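Local coordinates for protein glycosyl hydrolase (Aspergillus fumigatus, PDB 2X8R) that probably cleaves bacterial peptidoglycan as a family 25 lysozyme, hydrolysing beta-1,4 links between N-acetylmuramic acid and N-acetylglucosamine, at residues E19-K23 and D24-F28; A117-H120 and D121-E125. All coordinates share one frame; numbering follows the deposited sequence.

Contact 1 (E19-K23 and D24-F28)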
ATOM      1  N   GLU A  19     -20.091  -4.464  -3.000  1.00 13.02           N
ATOM      2  CA  GLU A  19     -21.323  -3.672  -3.024  1.00 14.27           C
ATOM      3  C   GLU A  19     -21.684  -3.330  -1.581  1.00 13.65           C
ATOM      4  O   GLU A  19     -22.011  -2.177  -1.287  1.00 13.54           O
ATOM      5  CB  GLU A  19     -22.470  -4.484  -3.654  1.00 19.06           C
ATOM      6  CG  GLU A  19     -23.192  -3.787  -4.755  1.00 31.03           C
ATOM      7  CD  GLU A  19     -22.307  -3.614  -5.948  1.00 34.90           C
ATOM      8  OE1 GLU A  19     -21.325  -4.382  -6.042  1.00 47.20           O
ATOM      9  OE2 GLU A  19     -22.560  -2.730  -6.791  1.00 33.81           O
ATOM     10  N   ALA A  20     -21.616  -4.348  -0.702  1.00 12.05           N
ATOM     11  CA  ALA A  20     -21.898  -4.154   0.730  1.00 13.07           C
ATOM     12  C   ALA A  20     -20.925  -3.186   1.396  1.00 12.63           C
ATOM     13  O   ALA A  20     -21.326  -2.326   2.197  1.00 13.07           O
ATOM     14  CB  ALA A  20     -21.907  -5.467   1.472  1.00 14.47           C
ATOM     15  N   ALA A  21     -19.633  -3.330   1.082  1.00 10.84           N
ATOM     16  CA  ALA A  21     -18.635  -2.381   1.612  1.00 11.19           C
ATOM     17  C   ALA A  21     -18.938  -0.964   1.156  1.00 10.40           C
ATOM     18  O   ALA A  21     -18.905  -0.028   1.963  1.00 11.17           O
ATOM     19  CB  ALA A  21     -17.245  -2.789   1.166  1.00 10.89           C
ATOM     20  N   LYS A  22     -19.274  -0.806  -0.123  1.00 10.68           N
ATOM     21  CA  LYS A  22     -19.571   0.533  -0.658  1.00 12.57           C
ATOM     22  C   LYS A  22     -20.832   1.124   0.037  1.00 12.26           C
ATOM     23  O   LYS A  22     -20.852   2.289   0.425  1.00 12.60           O
ATOM     24  CB  LYS A  22     -19.721   0.486  -2.201  1.00 13.50           C
ATOM     25  CG  LYS A  22     -19.980   1.886  -2.882  1.00 16.98           C
ATOM     26  CD  LYS A  22     -18.751   2.412  -3.581  1.00 19.50           C
ATOM     27  CE  LYS A  22     -18.973   3.648  -4.440  1.00 17.43           C
ATOM     28  NZ  LYS A  22     -19.703   4.680  -3.716  1.00 19.86           N
ATOM     29  N   LYS A  23     -21.836   0.290   0.245  1.00 13.55           N
ATOM     30  CA  LYS A  23     -23.083   0.755   0.882  1.00 17.62           C
ATOM     31  C   LYS A  23     -22.757   1.230   2.294  1.00 15.01           C
ATOM     32  O   LYS A  23     -23.381   2.153   2.816  1.00 14.56           O
ATOM     33  CB  LYS A  23     -24.119  -0.371   0.885  1.00 19.51           C
ATOM     34  CG  LYS A  23     -25.522  -0.020   1.431  1.00 26.19           C
ATOM     35  CD  LYS A  23     -26.074   1.337   0.907  1.00 29.08           C
ATOM     36  CE  LYS A  23     -27.016   1.201  -0.299  1.00 37.29           C
ATOM     37  NZ  LYS A  23     -28.388   0.796   0.169  1.00 33.76           N
ATOM     38  N   ASP A  24     -21.788   0.563   2.916  1.00 12.93           N
ATOM     39  CA  ASP A  24     -21.387   0.845   4.285  1.00 15.03           C
ATOM     40  C   ASP A  24     -20.335   1.960   4.404  1.00 14.80           C
ATOM     41  O   ASP A  24     -19.872   2.247   5.502  1.00 16.07           O
ATOM     42  CB  ASP A  24     -20.909  -0.456   4.929  1.00 14.49           C
ATOM     43  CG  ASP A  24     -21.088  -0.477   6.463  1.00 19.81           C
ATOM     44  OD1 ASP A  24     -21.866   0.339   7.055  1.00 21.04           O
ATOM     45  OD2 ASP A  24     -20.429  -1.344   7.068  1.00 20.44           O
ATOM     46  N   GLY A  25     -20.019   2.630   3.290  1.00 12.38           N
ATOM     47  CA  GLY A  25     -19.203   3.848   3.323  1.00 11.18           C
ATOM     48  C   GLY A  25     -17.788   3.681   2.773  1.00 11.62           C
ATOM     49  O   GLY A  25     -17.048   4.655   2.696  1.00 10.89           O
ATOM     50  N   ALA A  26     -17.422   2.458   2.399  1.00 10.22           N
ATOM     51  CA  ALA A  26     -16.060   2.219   1.858  1.00  9.96           C
ATOM     52  C   ALA A  26     -16.008   2.840   0.459  1.00 10.78           C
ATOM     53  O   ALA A  26     -16.928   2.622  -0.372  1.00 13.19           O
ATOM     54  CB  ALA A  26     -15.741   0.708   1.804  1.00 11.31           C
ATOM     55  N   GLN A  27     -14.942   3.577   0.178  1.00  9.12           N
ATOM     56  CA  GLN A  27     -14.846   4.246  -1.121  1.00  9.34           C
ATOM     57  C   GLN A  27     -13.644   3.803  -1.898  1.00  8.25           C
ATOM     58  O   GLN A  27     -13.528   4.112  -3.090  1.00  7.86           O
ATOM     59  CB  GLN A  27     -14.818   5.759  -0.930  1.00  9.91           C
ATOM     60  CG  GLN A  27     -16.021   6.307  -0.159  1.00 12.31           C
ATOM     61  CD  GLN A  27     -17.313   6.176  -0.925  1.00 17.24           C
ATOM     62  OE1 GLN A  27     -18.397   6.110  -0.323  1.00 24.69           O
ATOM     63  NE2 GLN A  27     -17.224   6.127  -2.235  1.00 13.37           N
ATOM     64  N   PHE A  28     -12.730   3.120  -1.219  1.00  7.23           N
ATOM     65  CA  PHE A  28     -11.526   2.660  -1.902  1.00  6.63           C
ATOM     66  C   PHE A  28     -11.022   1.385  -1.299  1.00  6.54           C
ATOM     67  O   PHE A  28     -11.285   1.060  -0.129  1.00  5.69           O
ATOM     68  CB  PHE A  28     -10.389   3.716  -1.829  1.00  6.49           C
ATOM     69  CG  PHE A  28      -9.834   3.952  -0.419  1.00  6.81           C
ATOM     70  CD1 PHE A  28      -8.681   3.276   0.006  1.00  6.58           C
ATOM     71  CD2 PHE A  28     -10.431   4.873   0.443  1.00  6.61           C
ATOM     72  CE1 PHE A  28      -8.162   3.509   1.296  1.00  7.07           C
ATOM     73  CE2 PHE A  28      -9.934   5.108   1.739  1.00  6.86           C
ATOM     74  CZ  PHE A  28      -8.781   4.416   2.160  1.00  6.74           C
TER
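Ala21 and Ala26 meet across a Schellman motif, the turn by which helix 18-23 ends and the chain passes into strand 26-35 of a beta-alpha-beta unit. Ala26 N donates a hydrogen bond back to Ala21 O (2.9 Å), and inside that bond Gly25 N gives a second to Lys22 O at 3.0 Å; both donors stand above the plane of the carbonyl they meet. Gly25 is the C-prime residue, and its positive phi of 108° swings the chain away from the helical path. Asp24 N, one residue earlier, still makes a helical bond to Ala20 O, with a weak bond to Ala21 O beside it. The reversal brings the methyl groups of the two alanines, Ala21 CB and Ala26 CB, to 3.9 Å, a small apolar contact buried beside Phe7 of strand 3-9.

Lys22 illustrates how a long side chain can follow such a turn. With CG anti to the backbone N (chi1 -177°) and a bend at chi2, CB, CG and CD all pass beside Ala26 O, Lys22 CD being the nearest at 3.7 Å. The chain runs on through CE, and a last bend at chi4 brings NZ close to the end of Gln27, whose side chain runs across at about a right angle. Ala26 O, buried here without a hydrogen-bond partner in the model, receives the CA-H of Lys22 almost head-on, at 3.4 Å from Lys22 CA.

Contact 2 (A117-H120 and D121-E125)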
ATOM      1  N   ALA A 117      18.352   1.863   0.192  1.00  7.32           N
ATOM      2  CA  ALA A 117      18.655   1.762  -1.230  1.00  7.71           C
ATOM      3  C   ALA A 117      17.610   0.908  -1.963  1.00  8.52           C
ATOM      4  O   ALA A 117      17.153   1.261  -3.074  1.00  7.76           O
ATOM      5  CB  ALA A 117      20.086   1.160  -1.429  1.00  7.52           C
ATOM      6  N   TRP A 118      17.238  -0.203  -1.333  1.00  7.87           N
ATOM      7  CA  TRP A 118      16.234  -1.121  -1.910  1.00  7.87           C
ATOM      8  C   TRP A 118      14.906  -0.367  -2.103  1.00  7.60           C
ATOM      9  O   TRP A 118      14.344  -0.386  -3.197  1.00  7.24           O
ATOM     10  CB  TRP A 118      16.023  -2.358  -1.015  1.00  8.08           C
ATOM     11  CG  TRP A 118      15.233  -3.436  -1.682  1.00  8.15           C
ATOM     12  CD1 TRP A 118      15.735  -4.564  -2.276  1.00  8.51           C
ATOM     13  CD2 TRP A 118      13.807  -3.535  -1.780  1.00  8.24           C
ATOM     14  NE1 TRP A 118      14.707  -5.323  -2.801  1.00  8.33           N
ATOM     15  CE2 TRP A 118      13.516  -4.727  -2.492  1.00  8.49           C
ATOM     16  CE3 TRP A 118      12.743  -2.723  -1.345  1.00  8.76           C
ATOM     17  CZ2 TRP A 118      12.200  -5.126  -2.797  1.00  9.00           C
ATOM     18  CZ3 TRP A 118      11.401  -3.118  -1.646  1.00  8.90           C
ATOM     19  CH2 TRP A 118      11.148  -4.312  -2.352  1.00  9.27           C
ATOM     20  N   ILE A 119      14.455   0.326  -1.060  1.00  6.68           N
ATOM     21  CA  ILE A 119      13.171   1.062  -1.154  1.00  6.75           C
ATOM     22  C   ILE A 119      13.256   2.196  -2.175  1.00  7.71           C
ATOM     23  O   ILE A 119      12.327   2.385  -2.979  1.00  7.79           O
ATOM     24  CB  ILE A 119      12.684   1.574   0.255  1.00  5.84           C
ATOM     25  CG1 ILE A 119      12.544   0.416   1.244  1.00  5.41           C
ATOM     26  CG2 ILE A 119      11.312   2.323   0.155  1.00  5.99           C
ATOM     27  CD1 ILE A 119      12.527   0.895   2.710  1.00  5.16           C
ATOM     28  N   HIS A 120      14.366   2.944  -2.184  0.50  7.49           N
ATOM     29  CA  HIS A 120      14.558   3.933  -3.243  0.50  7.77           C
ATOM     30  C   HIS A 120      14.490   3.289  -4.639  0.50  8.04           C
ATOM     31  O   HIS A 120      13.810   3.800  -5.549  0.50  8.15           O
ATOM     32  CB  HIS A 120      15.868   4.691  -3.029  0.50  7.78           C
ATOM     33  CG  HIS A 120      15.730   5.910  -2.170  0.50  7.68           C
ATOM     34  ND1 HIS A 120      16.488   6.116  -1.042  0.50  8.11           N
ATOM     35  CD2 HIS A 120      14.941   7.003  -2.294  0.50  7.31           C
ATOM     36  CE1 HIS A 120      16.180   7.289  -0.513  0.50  7.56           C
ATOM     37  NE2 HIS A 120      15.235   7.841  -1.248  0.50  7.16           N
ATOM     38  N   ASP A 121      15.148   2.148  -4.802  1.00  8.39           N
ATOM     39  CA  ASP A 121      15.126   1.475  -6.092  1.00  8.97           C
ATOM     40  C   ASP A 121      13.688   1.085  -6.530  1.00  8.39           C
ATOM     41  O   ASP A 121      13.335   1.265  -7.697  1.00  9.20           O
ATOM     42  CB  ASP A 121      16.029   0.266  -6.077  1.00 10.85           C
ATOM     43  CG  ASP A 121      17.542   0.655  -6.113  1.00 15.09           C
ATOM     44  OD1 ASP A 121      17.838   1.857  -6.265  1.00 17.57           O
ATOM     45  OD2 ASP A 121      18.425  -0.230  -6.043  1.00 22.13           O
ATOM     46  N   PHE A 122      12.914   0.518  -5.601  1.00  7.33           N
ATOM     47  CA  PHE A 122      11.507   0.211  -5.881  1.00  6.74           C
ATOM     48  C   PHE A 122      10.710   1.466  -6.268  1.00  7.57           C
ATOM     49  O   PHE A 122      10.040   1.499  -7.315  1.00  6.22           O
ATOM     50  CB  PHE A 122      10.831  -0.460  -4.671  1.00  6.66           C
ATOM     51  CG  PHE A 122       9.441  -0.977  -4.986  1.00  6.67           C
ATOM     52  CD1 PHE A 122       8.337  -0.111  -5.034  1.00  7.28           C
ATOM     53  CD2 PHE A 122       9.265  -2.335  -5.301  1.00  7.12           C
ATOM     54  CE1 PHE A 122       7.052  -0.600  -5.346  1.00  7.06           C
ATOM     55  CE2 PHE A 122       8.000  -2.843  -5.617  1.00  6.57           C
ATOM     56  CZ  PHE A 122       6.868  -1.939  -5.662  1.00  6.91           C
ATOM     57  N   VAL A 123      10.758   2.487  -5.419  1.00  7.81           N
ATOM     58  CA  VAL A 123       9.885   3.631  -5.652  1.00  8.82           C
ATOM     59  C   VAL A 123      10.299   4.425  -6.883  1.00  8.89           C
ATOM     60  O   VAL A 123       9.449   4.905  -7.643  1.00  8.76           O
ATOM     61  CB  VAL A 123       9.666   4.536  -4.383  1.00  9.77           C
ATOM     62  CG1 VAL A 123       9.288   3.690  -3.185  1.00  9.78           C
ATOM     63  CG2 VAL A 123      10.905   5.393  -4.078  1.00 11.54           C
ATOM     64  N   ASN A 124      11.600   4.502  -7.136  1.00  9.07           N
ATOM     65  CA  ASN A 124      12.028   5.198  -8.355  1.00 10.37           C
ATOM     66  C   ASN A 124      11.592   4.469  -9.619  1.00 10.33           C
ATOM     67  O   ASN A 124      11.181   5.110 -10.583  1.00  8.75           O
ATOM     68  CB  ASN A 124      13.534   5.366  -8.326  1.00 12.14           C
ATOM     69  CG  ASN A 124      13.963   6.392  -7.305  1.00 16.22           C
ATOM     70  OD1 ASN A 124      13.152   7.191  -6.834  1.00 18.78           O
ATOM     71  ND2 ASN A 124      15.235   6.390  -6.966  1.00 15.67           N
ATOM     72  N   GLU A 125      11.727   3.139  -9.637  1.00  9.48           N
ATOM     73  CA  GLU A 125      11.254   2.357 -10.782  1.00  9.11           C
ATOM     74  C   GLU A 125       9.758   2.569 -10.997  1.00  9.04           C
ATOM     75  O   GLU A 125       9.289   2.728 -12.151  1.00  8.06           O
ATOM     76  CB  GLU A 125      11.623   0.863 -10.683  1.00 12.02           C
ATOM     77  CG  GLU A 125      11.103   0.016 -11.872  1.00 13.01           C
ATOM     78  CD  GLU A 125      11.765   0.344 -13.227  1.00 17.90           C
ATOM     79  OE1 GLU A 125      12.887   0.867 -13.280  1.00 20.47           O
ATOM     80  OE2 GLU A 125      11.149   0.055 -14.255  1.00 23.17           O
TER
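Trp118 and Phe122, one helical turn apart, extend side by side from the same flank of helix 112-130. Their closest atoms are Trp118 CH2 and Phe122 CD2, 4.0 Å apart. The ring planes are inclined by only 21°, yet they are slid so far past each other that the six-membered ring of Trp118 and the ring of Phe122 barely overlap, their centroids being 5.9 Å apart. Both side chains hold CG anti to the backbone N (chi1 -168° and -172°); with one turn between them, this shared first torsion sends both rings the same way. Ile119 and Val123 repeat the i to i+4 spacing on the adjoining strip of the helix, where Ile119 CG2 meets Val123 CG1 at 4.1 Å and the two side chains slant across each other.

The backbone fixes this spacing. Phe122 N bonds to Trp118 O at 2.9 Å and Val123 N to Ile119 O at 2.9 Å, both nearly straight, so each apolar pair is spanned by its own alpha-helical bond. Asp121 N to Ala117 O and Asn124 N to His120 O continue the pattern on the more open side.

Further out, the indole NE1 of Trp118 is hydrogen-bonded to Ser69 O. Trp118 rests on Gln74 and Phe122 on Phe78, both of helix 71-79, Ile119 touches Trp143 and Thr147 of helix 140-147, and Trp118, Ile119 and Phe122 all reach Leu96 on strand 95-97, packing helix 112-130 between its two neighbouring helices and against the sheet.

Both contacts belong to beta-alpha-beta units of the same sheet, within one family 25 catalytic domain of TIM-barrel type. They follow in series along the chain: contact 1 lies where helix 18-23 gives way to strand 26-35, and contact 2 in the middle of helix 112-130, between strands 95-97 and 135-138. Their centres are about 33 Å apart on opposite sides of the chain's centre, with nearest atoms about 17 Å apart, so they do not touch. Strands 26-35, 57-63 and 95-97 pair in parallel and connect the two regions through the sheet. Together they illustrate two local tasks in one fold: ending a helix, and packing its middle.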